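Local coordinates for protein type C neurotoxin (Clostridium botulinum, PDB 3PME) that probably binds gangliosides and phospholipid on nerve-cell membranes, being the receptor-binding domain of a mosaic C/D botulinum neurotoxin, at residues N241-D246 with L397-F402; N254-V259 with L329-N334; E303-R308 with G336-G341; K364-L369 with P386-N391. One frame throughout, in Å; residues are numbered along the deposited sequence.

Contact 1: residues N241-D246 with L397-F402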
loop_
_atom_site.group_PDB
_atom_site.type_symbol
_atom_site.label_atom_id
_atom_site.label_comp_id
_atom_site.label_asym_id
_atom_site.label_seq_id
_atom_site.Cartn_x
_atom_site.Cartn_y
_atom_site.Cartn_z
ATOM N N ASN A 241 15.056 3.108 -4.963
ATOM C CA ASN A 241 15.254 1.718 -5.291
ATOM C C ASN A 241 14.965 0.859 -4.059
ATOM O O ASN A 241 15.314 1.232 -2.942
ATOM C CB ASN A 241 16.683 1.487 -5.755
ATOM C CG ASN A 241 16.886 0.095 -6.283
ATOM O OD1 ASN A 241 17.299 -0.806 -5.553
ATOM N ND2 ASN A 241 16.558 -0.105 -7.553
ATOM N N TYR A 242 14.331 -0.286 -4.276
ATOM C CA TYR A 242 14.021 -1.211 -3.194
ATOM C C TYR A 242 15.209 -1.419 -2.261
ATOM O O TYR A 242 15.048 -1.520 -1.041
ATOM C CB TYR A 242 13.610 -2.551 -3.811
ATOM C CG TYR A 242 13.056 -3.573 -2.853
ATOM C CD1 TYR A 242 13.898 -4.386 -2.113
ATOM C CD2 TYR A 242 11.691 -3.747 -2.730
ATOM C CE1 TYR A 242 13.386 -5.339 -1.251
ATOM C CE2 TYR A 242 11.169 -4.695 -1.871
ATOM C CZ TYR A 242 12.022 -5.479 -1.133
ATOM O OH TYR A 242 11.499 -6.422 -0.277
ATOM N N ASN A 243 16.406 -1.478 -2.834
ATOM C CA ASN A 243 17.600 -1.806 -2.065
ATOM C C ASN A 243 18.171 -0.647 -1.249
ATOM O O ASN A 243 18.978 -0.865 -0.345
ATOM C CB ASN A 243 18.693 -2.374 -2.978
ATOM C CG ASN A 243 18.349 -3.752 -3.532
ATOM O OD1 ASN A 243 17.431 -4.420 -3.045
ATOM N ND2 ASN A 243 19.098 -4.193 -4.542
ATOM N N TYR A 244 17.777 0.582 -1.584
ATOM C CA TYR A 244 18.409 1.765 -1.005
ATOM C C TYR A 244 17.395 2.816 -0.513
ATOM O O TYR A 244 17.351 3.929 -1.028
ATOM C CB TYR A 244 19.394 2.361 -2.031
ATOM C CG TYR A 244 20.344 1.320 -2.585
ATOM C CD1 TYR A 244 21.247 0.664 -1.750
ATOM C CD2 TYR A 244 20.315 0.955 -3.931
ATOM C CE1 TYR A 244 22.101 -0.311 -2.234
ATOM C CE2 TYR A 244 21.172 -0.013 -4.430
ATOM C CZ TYR A 244 22.062 -0.645 -3.574
ATOM O OH TYR A 244 22.913 -1.607 -4.054
ATOM N N ILE A 245 16.614 2.469 0.513
ATOM C CA ILE A 245 15.532 3.329 1.001
ATOM C C ILE A 245 16.042 4.594 1.696
ATOM O O ILE A 245 15.295 5.559 1.883
ATOM C CB ILE A 245 14.594 2.557 1.967
ATOM C CG1 ILE A 245 13.318 3.360 2.254
ATOM C CG2 ILE A 245 15.325 2.228 3.257
ATOM C CD1 ILE A 245 12.240 2.576 2.981
ATOM N N ASP A 246 17.324 4.591 2.055
ATOM C CA ASP A 246 17.926 5.723 2.752
ATOM C C ASP A 246 18.732 6.632 1.830
ATOM O O ASP A 246 19.499 7.462 2.309
ATOM C CB ASP A 246 18.836 5.234 3.886
ATOM C CG ASP A 246 19.954 4.326 3.394
ATOM O OD1 ASP A 246 19.857 3.790 2.270
ATOM O OD2 ASP A 246 20.929 4.124 4.148
ATOM N N LEU A 397 13.607 -10.675 -11.576
ATOM C CA LEU A 397 13.219 -11.013 -10.215
ATOM C C LEU A 397 14.171 -10.406 -9.184
ATOM O O LEU A 397 14.042 -10.671 -7.989
ATOM C CB LEU A 397 13.163 -12.532 -10.034
ATOM C CG LEU A 397 12.135 -13.269 -10.890
ATOM C CD1 LEU A 397 12.402 -14.771 -10.862
ATOM C CD2 LEU A 397 10.736 -12.961 -10.395
ATOM N N SER A 398 15.118 -9.591 -9.647
ATOM C CA SER A 398 16.098 -8.965 -8.762
ATOM C C SER A 398 15.495 -7.752 -8.082
ATOM O O SER A 398 14.896 -6.916 -8.752
ATOM C CB SER A 398 17.315 -8.510 -9.570
ATOM O OG SER A 398 18.192 -7.736 -8.768
ATOM N N THR A 399 15.675 -7.627 -6.768
ATOM C CA THR A 399 15.129 -6.463 -6.069
ATOM C C THR A 399 15.826 -5.179 -6.529
ATOM O O THR A 399 15.278 -4.097 -6.374
ATOM C CB THR A 399 15.199 -6.581 -4.532
ATOM O OG1 THR A 399 16.553 -6.786 -4.117
ATOM C CG2 THR A 399 14.327 -7.738 -4.054
ATOM N N SER A 400 17.015 -5.301 -7.113
ATOM C CA SER A 400 17.685 -4.138 -7.683
ATOM C C SER A 400 16.876 -3.487 -8.813
ATOM O O SER A 400 17.148 -2.338 -9.183
ATOM C CB SER A 400 19.096 -4.489 -8.172
ATOM O OG SER A 400 19.058 -5.235 -9.373
ATOM N N SER A 401 15.900 -4.214 -9.367
ATOM C CA SER A 401 15.034 -3.672 -10.424
ATOM C C SER A 401 13.710 -3.127 -9.909
ATOM O O SER A 401 12.875 -2.661 -10.699
ATOM C CB SER A 401 14.734 -4.732 -11.480
ATOM O OG SER A 401 13.798 -5.676 -10.957
ATOM N N PHE A 402 13.494 -3.209 -8.597
ATOM C CA PHE A 402 12.231 -2.783 -8.006
ATOM C C PHE A 402 12.317 -1.338 -7.529
ATOM O O PHE A 402 13.241 -0.984 -6.803
ATOM C CB PHE A 402 11.844 -3.674 -6.820
ATOM C CG PHE A 402 11.609 -5.132 -7.172
ATOM C CD1 PHE A 402 11.613 -5.575 -8.490
ATOM C CD2 PHE A 402 11.372 -6.053 -6.161
ATOM C CE1 PHE A 402 11.396 -6.918 -8.790
ATOM C CE2 PHE A 402 11.149 -7.397 -6.452
ATOM C CZ PHE A 402 11.162 -7.825 -7.760
HETATM O O HOH W 1 19.466 -7.014 -5.712
#
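In the C-terminal, trefoil-clan half of the receptor-binding domain, an Asx turn and the type I beta turn Asn241-Tyr244 meet the short 3-10 segment 399-401. Asn241 serves both sides. Its OD1 accepts from Asn243 N, while ND2 reaches across to Ser400 O (2.8 Å), which lies in the amide plane of Asn241, although the donor sits above the plane of the Ser400 carbonyl. Next along the turn, Tyr242 N donates almost straight to Phe402 O (2.8 Å). Asn243 OD1 takes the hydroxyl hydrogen of Thr399 OG1 at 2.7 Å, in the carbonyl plane and on a lone pair. Water 1 accepts from Asn243 ND2 (3.1 Å) and, weakly, from Ser400 N.

With CG anti to the backbone N (chi1 -171°), the Tyr242 ring lies beside Thr399 and Phe402. Thr399 CG2 makes an off-centre CH-pi contact, 4.2 Å from the Tyr242 ring centroid, and the edge of Phe402 faces the Tyr242 ring in a T-shaped pair with planes at 85°. Because OD1 and ND2 of Asn241 have separate partners, the amide is fixed in rotation and couples the turn's shape to its docking.

Contact 2: residues N254-V259 with L329-N334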
loop_
_atom_site.group_PDB
_atom_site.type_symbol
_atom_site.label_atom_id
_atom_site.label_comp_id
_atom_site.label_asym_id
_atom_site.label_seq_id
_atom_site.Cartn_x
_atom_site.Cartn_y
_atom_site.Cartn_z
ATOM N N ASN A 254 26.975 15.685 -13.941
ATOM C CA ASN A 254 26.176 15.486 -15.147
ATOM C C ASN A 254 25.398 14.178 -15.250
ATOM O O ASN A 254 24.793 13.896 -16.281
ATOM C CB ASN A 254 27.026 15.705 -16.400
ATOM C CG ASN A 254 27.555 17.122 -16.495
ATOM O OD1 ASN A 254 26.871 18.078 -16.127
ATOM N ND2 ASN A 254 28.782 17.265 -16.980
ATOM N N ILE A 255 25.420 13.374 -14.194
ATOM C CA ILE A 255 24.569 12.189 -14.165
ATOM C C ILE A 255 23.839 12.156 -12.830
ATOM O O ILE A 255 24.071 13.003 -11.959
ATOM C CB ILE A 255 25.360 10.890 -14.368
ATOM C CG1 ILE A 255 26.292 10.658 -13.183
ATOM C CG2 ILE A 255 26.121 10.913 -15.704
ATOM C CD1 ILE A 255 26.599 9.202 -12.954
ATOM N N LEU A 256 22.942 11.193 -12.670
ATOM C CA LEU A 256 22.257 11.045 -11.400
ATOM C C LEU A 256 22.881 9.901 -10.600
ATOM O O LEU A 256 23.224 8.853 -11.151
ATOM C CB LEU A 256 20.778 10.735 -11.645
ATOM C CG LEU A 256 19.986 11.824 -12.350
ATOM C CD1 LEU A 256 18.571 11.316 -12.624
ATOM C CD2 LEU A 256 19.973 13.092 -11.498
ATOM N N VAL A 257 23.019 10.116 -9.297
ATOM C CA VAL A 257 23.496 9.058 -8.411
ATOM C C VAL A 257 22.619 9.026 -7.171
ATOM O O VAL A 257 21.805 9.925 -6.964
ATOM C CB VAL A 257 24.970 9.274 -7.997
ATOM C CG1 VAL A 257 25.905 9.134 -9.205
ATOM C CG2 VAL A 257 25.123 10.609 -7.306
ATOM N N LEU A 258 22.793 7.991 -6.349
ATOM C CA LEU A 258 22.021 7.844 -5.124
ATOM C C LEU A 258 22.887 8.188 -3.920
ATOM O O LEU A 258 23.869 7.502 -3.636
ATOM C CB LEU A 258 21.470 6.417 -4.996
ATOM C CG LEU A 258 20.734 5.867 -6.229
ATOM C CD1 LEU A 258 20.165 4.460 -5.971
ATOM C CD2 LEU A 258 19.638 6.823 -6.682
ATOM N N VAL A 259 22.500 9.241 -3.217
ATOM C CA VAL A 259 23.261 9.778 -2.095
ATOM C C VAL A 259 22.547 9.494 -0.770
ATOM O O VAL A 259 21.324 9.623 -0.665
ATOM C CB VAL A 259 23.394 11.300 -2.249
ATOM C CG1 VAL A 259 24.070 11.917 -1.023
ATOM C CG2 VAL A 259 24.147 11.640 -3.538
ATOM N N LEU A 329 21.741 7.913 -16.132
ATOM C CA LEU A 329 20.607 8.812 -16.310
ATOM C C LEU A 329 21.091 10.236 -16.093
ATOM O O LEU A 329 21.995 10.480 -15.291
ATOM C CB LEU A 329 19.509 8.462 -15.313
ATOM C CG LEU A 329 19.012 7.024 -15.370
ATOM C CD1 LEU A 329 17.891 6.888 -14.362
ATOM C CD2 LEU A 329 18.526 6.668 -16.771
ATOM N N LYS A 330 20.492 11.185 -16.807
ATOM C CA LYS A 330 20.928 12.574 -16.726
ATOM C C LYS A 330 19.721 13.480 -16.619
ATOM O O LYS A 330 18.600 13.051 -16.864
ATOM C CB LYS A 330 21.726 12.956 -17.983
ATOM C CG LYS A 330 22.890 12.018 -18.274
ATOM C CD LYS A 330 23.477 12.246 -19.654
ATOM C CE LYS A 330 24.136 13.602 -19.758
ATOM N NZ LYS A 330 24.738 13.802 -21.110
ATOM N N LEU A 331 19.968 14.735 -16.252
ATOM C CA LEU A 331 18.937 15.770 -16.255
ATOM C C LEU A 331 19.029 16.589 -17.543
ATOM O O LEU A 331 20.129 16.942 -17.988
ATOM C CB LEU A 331 19.106 16.698 -15.047
ATOM C CG LEU A 331 18.898 16.057 -13.669
ATOM C CD1 LEU A 331 19.004 17.069 -12.537
ATOM C CD2 LEU A 331 17.551 15.361 -13.641
ATOM N N GLN A 332 17.874 16.899 -18.119
ATOM C CA GLN A 332 17.785 17.731 -19.323
ATOM C C GLN A 332 16.859 18.916 -19.058
ATOM O O GLN A 332 15.745 18.744 -18.565
ATOM C CB GLN A 332 17.248 16.899 -20.498
ATOM C CG GLN A 332 16.882 17.722 -21.732
ATOM C CD GLN A 332 16.575 16.845 -22.926
ATOM O OE1 GLN A 332 17.417 16.055 -23.371
ATOM N NE2 GLN A 332 15.361 16.961 -23.446
ATOM N N SER A 333 17.298 20.130 -19.404
ATOM C CA SER A 333 16.482 21.312 -19.109
ATOM C C SER A 333 15.464 21.618 -20.204
ATOM O O SER A 333 14.463 22.291 -19.949
ATOM C CB SER A 333 17.367 22.533 -18.839
ATOM O OG SER A 333 18.166 22.793 -19.965
ATOM N N ASN A 334 15.712 21.112 -21.412
ATOM C CA ASN A 334 14.722 21.156 -22.488
ATOM C C ASN A 334 13.594 20.177 -22.201
ATOM O O ASN A 334 13.789 18.955 -22.229
ATOM C CB ASN A 334 15.364 20.816 -23.834
ATOM C CG ASN A 334 16.208 21.944 -24.377
ATOM O OD1 ASN A 334 16.065 23.097 -23.966
ATOM N ND2 ASN A 334 17.090 21.621 -25.316
HETATM O O HOH W 2 22.621 15.886 -15.842
HETATM O O HOH W 3 22.714 7.625 -13.538
#
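Leu256 N and Leu329 O form the one direct backbone hydrogen bond between strands 255-259 and 329-332, 2.9 Å long and bent to 143° at the hydrogen. The two strand segments run at 124° to each other, so the backbones approach closely near Ile255 and Lys330 and then diverge. Leu329 O also receives a CA-H...O contact from Ile255 CA at 3.3 Å.

Water extends this short junction in both directions. Water 3 accepts from Leu329 N (2.8 Å) and lies within hydrogen-bonding distance of Leu256 O, to which it may donate, whereas water 2 accepts from Leu331 N (2.9 Å) and gives a weak bond to Asn254 O.

Apolar contacts are carried mainly by Leu256, whose two methyls divide the work. CD1 packs on Leu329 CB at 4.0 Å, and CD2 meets Leu331 CG at 3.8 Å, the Leu256 and Leu331 side chains crossing at about a right angle. Ile306 of the adjacent strand and Ile249 also touch Leu256. At the margin, Lys330 CG lies 3.3 Å from Asn254 O; the bend at chi3 (67°) brings CE back near the same oxygen.

At this junction the two-stranded sheet 247-252/255-260 thus meets the larger trefoil-clan sheet through one direct N-H...O hydrogen bond, two water-mediated links, one with a weak arm, and a forked leucine; farther along, Leu258 pairs with Tyr384. Water supplies polar partners where the crossing backbones separate.

Contact 3: residues E303-R308 with G336-G341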
loop_
_atom_site.group_PDB
_atom_site.type_symbol
_atom_site.label_atom_id
_atom_site.label_comp_id
_atom_site.label_asym_id
_atom_site.label_seq_id
_atom_site.Cartn_x
_atom_site.Cartn_y
_atom_site.Cartn_z
ATOM N N GLU A 303 13.400 23.341 -13.547
ATOM C CA GLU A 303 12.727 22.073 -13.828
ATOM C C GLU A 303 13.486 21.288 -14.898
ATOM O O GLU A 303 13.805 21.813 -15.964
ATOM C CB GLU A 303 11.290 22.333 -14.290
ATOM C CG GLU A 303 10.460 21.062 -14.447
ATOM C CD GLU A 303 8.993 21.339 -14.736
ATOM O OE1 GLU A 303 8.655 22.459 -15.191
ATOM O OE2 GLU A 303 8.165 20.427 -14.490
ATOM N N TYR A 304 13.777 20.021 -14.612
ATOM C CA TYR A 304 14.480 19.173 -15.555
ATOM C C TYR A 304 13.662 17.926 -15.814
ATOM O O TYR A 304 12.830 17.552 -14.989
ATOM C CB TYR A 304 15.816 18.709 -14.967
ATOM C CG TYR A 304 16.788 19.824 -14.676
ATOM C CD1 TYR A 304 17.705 20.231 -15.643
ATOM C CD2 TYR A 304 16.781 20.471 -13.442
ATOM C CE1 TYR A 304 18.608 21.258 -15.384
ATOM C CE2 TYR A 304 17.673 21.501 -13.174
ATOM C CZ TYR A 304 18.586 21.881 -14.150
ATOM O OH TYR A 304 19.473 22.898 -13.881
ATOM N N MET A 305 13.903 17.276 -16.950
ATOM C CA MET A 305 13.390 15.927 -17.151
ATOM C C MET A 305 14.542 14.926 -17.122
ATOM O O MET A 305 15.662 15.252 -17.501
ATOM C CB MET A 305 12.600 15.806 -18.458
ATOM C CG MET A 305 13.429 15.963 -19.704
ATOM S SD MET A 305 12.401 15.802 -21.186
ATOM C CE MET A 305 11.765 14.154 -20.964
ATOM N N ILE A 306 14.278 13.722 -16.620
ATOM C CA ILE A 306 15.284 12.684 -16.600
ATOM C C ILE A 306 15.364 12.010 -17.959
ATOM O O ILE A 306 14.342 11.637 -18.543
ATOM C CB ILE A 306 14.975 11.628 -15.514
ATOM C CG1 ILE A 306 14.995 12.287 -14.130
ATOM C CG2 ILE A 306 15.973 10.481 -15.592
ATOM C CD1 ILE A 306 14.661 11.324 -12.977
ATOM N N ILE A 307 16.581 11.850 -18.464
ATOM C CA ILE A 307 16.775 11.135 -19.717
ATOM C C ILE A 307 17.816 10.052 -19.556
ATOM O O ILE A 307 18.630 10.108 -18.645
ATOM C CB ILE A 307 17.213 12.077 -20.856
ATOM C CG1 ILE A 307 18.557 12.743 -20.530
ATOM C CG2 ILE A 307 16.125 13.115 -21.118
ATOM C CD1 ILE A 307 19.242 13.400 -21.743
ATOM N N ARG A 308 17.753 9.061 -20.431
ATOM C CA ARG A 308 18.807 8.062 -20.549
ATOM C C ARG A 308 19.985 8.669 -21.307
ATOM O O ARG A 308 19.789 9.417 -22.263
ATOM C CB ARG A 308 18.275 6.863 -21.333
ATOM C CG ARG A 308 18.959 5.553 -21.038
ATOM C CD ARG A 308 18.790 4.590 -22.207
ATOM N NE ARG A 308 19.746 4.936 -23.246
ATOM C CZ ARG A 308 19.837 4.353 -24.432
ATOM N NH1 ARG A 308 20.768 4.759 -25.278
ATOM N NH2 ARG A 308 19.012 3.368 -24.773
ATOM N N GLY A 336 9.927 18.289 -22.813
ATOM C CA GLY A 336 9.041 17.865 -23.882
ATOM C C GLY A 336 8.973 16.350 -23.978
ATOM O O GLY A 336 9.641 15.649 -23.212
ATOM N N ASN A 337 8.167 15.847 -24.913
ATOM C CA ASN A 337 8.008 14.407 -25.111
ATOM C C ASN A 337 9.166 13.799 -25.884
ATOM O O ASN A 337 8.945 13.131 -26.884
ATOM C CB ASN A 337 6.711 14.095 -25.871
ATOM C CG ASN A 337 5.521 13.925 -24.959
ATOM O OD1 ASN A 337 4.588 13.179 -25.272
ATOM N ND2 ASN A 337 5.540 14.612 -23.828
ATOM N N TYR A 338 10.391 14.034 -25.428
ATOM C CA TYR A 338 11.576 13.472 -26.070
ATOM C C TYR A 338 11.695 11.971 -25.804
ATOM O O TYR A 338 11.671 11.533 -24.657
ATOM C CB TYR A 338 12.831 14.187 -25.572
ATOM C CG TYR A 338 12.891 15.644 -25.953
ATOM C CD1 TYR A 338 13.381 16.031 -27.191
ATOM C CD2 TYR A 338 12.459 16.629 -25.078
ATOM C CE1 TYR A 338 13.442 17.358 -27.549
ATOM C CE2 TYR A 338 12.521 17.967 -25.429
ATOM C CZ TYR A 338 13.009 18.321 -26.666
ATOM O OH TYR A 338 13.075 19.649 -27.023
ATOM N N GLY A 339 11.839 11.187 -26.869
ATOM C CA GLY A 339 11.877 9.738 -26.748
ATOM C C GLY A 339 12.881 9.220 -25.730
ATOM O O GLY A 339 12.621 8.248 -25.011
ATOM N N ILE A 340 14.031 9.875 -25.670
ATOM C CA ILE A 340 15.125 9.465 -24.791
ATOM C C ILE A 340 14.735 9.577 -23.310
ATOM O O ILE A 340 15.374 8.972 -22.445
ATOM C CB ILE A 340 16.425 10.279 -25.097
ATOM C CG1 ILE A 340 17.634 9.696 -24.366
ATOM C CG2 ILE A 340 16.252 11.739 -24.727
ATOM C CD1 ILE A 340 18.175 8.414 -24.945
ATOM N N GLY A 341 13.680 10.337 -23.031
ATOM C CA GLY A 341 13.186 10.519 -21.672
ATOM C C GLY A 341 11.816 9.913 -21.422
ATOM O O GLY A 341 11.153 10.246 -20.442
HETATM O O HOH W 4 11.688 11.633 -18.199
#
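Arg308 N donates to Ile340 O at 3.1 Å, nearly straight at 174°, in the direct hydrogen bond between strand 303-308, part of the antiparallel sheet of the trefoil-clan receptor-binding region, and 336-341, in the loop between strands 326-332 and 343-347. Around it the Ile340 side chain folds over the strand end: CD1 sits against Arg308 CB and over one face of the guanidinium, and CG2 packs on Ile307 CG2 at 3.9 Å. The anti placement of CG1 relative to the backbone N (chi1 -170°) sends the CD1 arm toward Arg308 while CG2 turns to Ile307.

Gly341, without a side chain, passes close to the strand, its CA 3.5 Å from Ile306 O and near Ile307 CG2. Water 4 lies 2.7 Å from both Ile306 O and Gly341 O and probably donates to at least one.

Farther along, Met305 SD is 3.4 Å from Gly336 O and 4.0 Å from Tyr338 CD2, at the ring edge, a Met-aromatic contact; the bend at chi3 (-60°) carries CE on toward Gly341 CA. An inverse gamma turn centred on Asn337 and the bond from Gly341 N to Tyr338 O shape the loop against which the thioether lies.

Outside the pair, Gln332 touches both Met305 and Tyr338, Phe362 packs on Ile340, and Arg308 makes a cation-pi contact with Tyr327. The contact therefore combines a single backbone hydrogen bond with largely apolar packing, in which Met305 reaches into the loop from the strand while Ile340 of the loop packs on Ile307 and Arg308.

Contact 4: residues K364-L369 with P386-N391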
loop_
_atom_site.group_PDB
_atom_site.type_symbol
_atom_site.label_atom_id
_atom_site.label_comp_id
_atom_site.label_asym_id
_atom_site.label_seq_id
_atom_site.Cartn_x
_atom_site.Cartn_y
_atom_site.Cartn_z
ATOM N N LYS A 364 17.180 0.757 -27.749
ATOM C CA LYS A 364 17.310 -0.618 -27.266
ATOM C C LYS A 364 16.359 -0.783 -26.094
ATOM O O LYS A 364 15.985 0.201 -25.453
ATOM C CB LYS A 364 18.741 -0.919 -26.801
ATOM C CG LYS A 364 19.806 -0.857 -27.893
ATOM C CD LYS A 364 21.177 -1.199 -27.327
ATOM C CE LYS A 364 22.295 -0.885 -28.322
ATOM N NZ LYS A 364 22.160 -1.692 -29.566
ATOM N N ASN A 365 15.949 -2.013 -25.825
ATOM C CA ASN A 365 15.111 -2.276 -24.672
ATOM C C ASN A 365 15.953 -2.296 -23.414
ATOM O O ASN A 365 16.886 -3.091 -23.292
ATOM C CB ASN A 365 14.368 -3.607 -24.820
ATOM C CG ASN A 365 13.257 -3.538 -25.850
ATOM O OD1 ASN A 365 13.164 -4.385 -26.738
ATOM N ND2 ASN A 365 12.415 -2.523 -25.741
ATOM N N THR A 366 15.632 -1.412 -22.477
ATOM C CA THR A 366 16.337 -1.400 -21.205
ATOM C C THR A 366 15.376 -1.438 -20.031
ATOM O O THR A 366 14.171 -1.184 -20.169
ATOM C CB THR A 366 17.216 -0.153 -21.040
ATOM O OG1 THR A 366 16.399 1.014 -21.120
ATOM C CG2 THR A 366 18.309 -0.088 -22.119
ATOM N N MET A 367 15.933 -1.746 -18.869
ATOM C CA MET A 367 15.189 -1.737 -17.620
ATOM C C MET A 367 16.007 -0.952 -16.622
ATOM O O MET A 367 17.230 -1.074 -16.590
ATOM C CB MET A 367 14.977 -3.160 -17.089
ATOM C CG MET A 367 14.147 -3.185 -15.806
ATOM S SD MET A 367 13.765 -4.826 -15.167
ATOM C CE MET A 367 15.394 -5.410 -14.827
ATOM N N LEU A 368 15.359 -0.143 -15.794
ATOM C CA LEU A 368 16.104 0.590 -14.780
ATOM C C LEU A 368 16.435 -0.294 -13.583
ATOM O O LEU A 368 15.585 -1.054 -13.088
ATOM C CB LEU A 368 15.334 1.818 -14.303
ATOM C CG LEU A 368 14.940 2.837 -15.364
ATOM C CD1 LEU A 368 14.425 4.106 -14.687
ATOM C CD2 LEU A 368 16.127 3.145 -16.246
ATOM N N LEU A 369 17.677 -0.208 -13.124
ATOM C CA LEU A 369 18.031 -0.822 -11.850
ATOM C C LEU A 369 19.019 0.055 -11.091
ATOM O O LEU A 369 19.484 1.073 -11.611
ATOM C CB LEU A 369 18.550 -2.253 -12.042
ATOM C CG LEU A 369 19.738 -2.480 -12.969
ATOM C CD1 LEU A 369 21.047 -2.083 -12.309
ATOM C CD2 LEU A 369 19.803 -3.945 -13.368
ATOM N N PRO A 386 21.493 4.824 -10.340
ATOM C CA PRO A 386 20.367 4.321 -11.127
ATOM C C PRO A 386 20.800 4.288 -12.593
ATOM O O PRO A 386 21.320 5.290 -13.103
ATOM C CB PRO A 386 19.289 5.386 -10.909
ATOM C CG PRO A 386 20.086 6.682 -10.776
ATOM C CD PRO A 386 21.414 6.280 -10.119
ATOM N N VAL A 387 20.612 3.144 -13.246
ATOM C CA VAL A 387 21.061 2.953 -14.623
ATOM C C VAL A 387 19.989 2.254 -15.437
ATOM O O VAL A 387 19.132 1.571 -14.881
ATOM C CB VAL A 387 22.374 2.109 -14.708
ATOM C CG1 VAL A 387 23.562 2.885 -14.144
ATOM C CG2 VAL A 387 22.206 0.763 -14.002
ATOM N N ALA A 388 20.048 2.420 -16.755
ATOM C CA ALA A 388 19.225 1.649 -17.676
ATOM C C ALA A 388 20.103 0.563 -18.292
ATOM O O ALA A 388 21.162 0.866 -18.853
ATOM C CB ALA A 388 18.663 2.565 -18.762
ATOM N N VAL A 389 19.697 -0.698 -18.166
ATOM C CA VAL A 389 20.507 -1.792 -18.713
ATOM C C VAL A 389 19.771 -2.623 -19.762
ATOM O O VAL A 389 18.558 -2.837 -19.677
ATOM C CB VAL A 389 21.043 -2.742 -17.607
ATOM C CG1 VAL A 389 21.653 -1.940 -16.477
ATOM C CG2 VAL A 389 19.942 -3.640 -17.071
ATOM N N THR A 390 20.515 -3.118 -20.747
ATOM C CA THR A 390 19.932 -4.030 -21.725
ATOM C C THR A 390 20.099 -5.480 -21.279
ATOM O O THR A 390 20.784 -5.761 -20.291
ATOM C CB THR A 390 20.588 -3.882 -23.116
ATOM O OG1 THR A 390 21.954 -4.315 -23.047
ATOM C CG2 THR A 390 20.524 -2.437 -23.607
ATOM N N ASN A 391 19.471 -6.395 -22.010
ATOM C CA ASN A 391 19.641 -7.813 -21.739
ATOM C C ASN A 391 19.344 -8.116 -20.274
ATOM O O ASN A 391 20.175 -8.675 -19.551
ATOM C CB ASN A 391 21.070 -8.220 -22.096
ATOM C CG ASN A 391 21.397 -7.940 -23.546
ATOM O OD1 ASN A 391 22.108 -6.985 -23.871
ATOM N ND2 ASN A 391 20.847 -8.758 -24.435
HETATM O O HOH W 5 17.684 -5.655 -23.931
#
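Strands 366-369 and 386-389 are the arms of an antiparallel beta hairpin in the trefoil-clan domain, their segment directions 159° apart. Two hydrogen-bonded pairs frame a non-hydrogen-bonded one. In the first, Met367 N donates to Val389 O and Val389 N returns the bond to Met367 O, both 3.0 Å long; in the second, Leu369 and Val387 exchange bonds of 2.9 Å, from Leu369 N to Val387 O and from Val387 N to Leu369 O, nearly in line with the carbonyls. Between them, Leu368 and Ala388 come to 4.4 Å at their CA atoms, and CA-H...O contacts fill in, such as Leu368 CA to Val387 O.

Apolar packing occupies both faces. On the face bearing Leu369, Val387 and Val389, the two methyls of Leu369 part company: CD1 meets Val387 CG2 at 3.5 Å and CD2 meets Val389 CG2 at 3.7 Å. The chi1 of 56°, which puts CG between the backbone N and the carbonyl carbon, swings the leucine across its neighbours. Val326 of the adjoining strand packs on both valines. On the other face Leu368 CD2 rests on Ala388 CB.

At the open end the CG2 methyls of Thr366 and Thr390 touch, and polar bonds join in. Thr390 OG1 donates to Asn391 OD1 and also bonds Cys325 N, of the Cys321-Cys325 disulfide. Water 5 donates to Asn365 O (2.8 Å) and accepts from Asn391 N (2.7 Å).

From the N terminus, the chain enters contact 1 at 241-246, and the loop this contact closes at 397-402 contains the other three. Contact 2 opens on strand 255-260 and closes on strand 326-332. Contact 3 opens within that span, at 303-308, and closes beyond it at 336-341, so contacts 2 and 3 cross; their strands are neighbours, probably linked by Lys330 N to Ile307 O and Gln332 N to Met305 O. Contact 4, a local hairpin, follows both in series. Pro386 packs against Leu256 and Leu329, Arg308 CG against Ala388 CB, and Ser400 O against Leu369 CB, tying the two-stranded sheet, the larger sheet with its hairpin, and the 397-402 loop together.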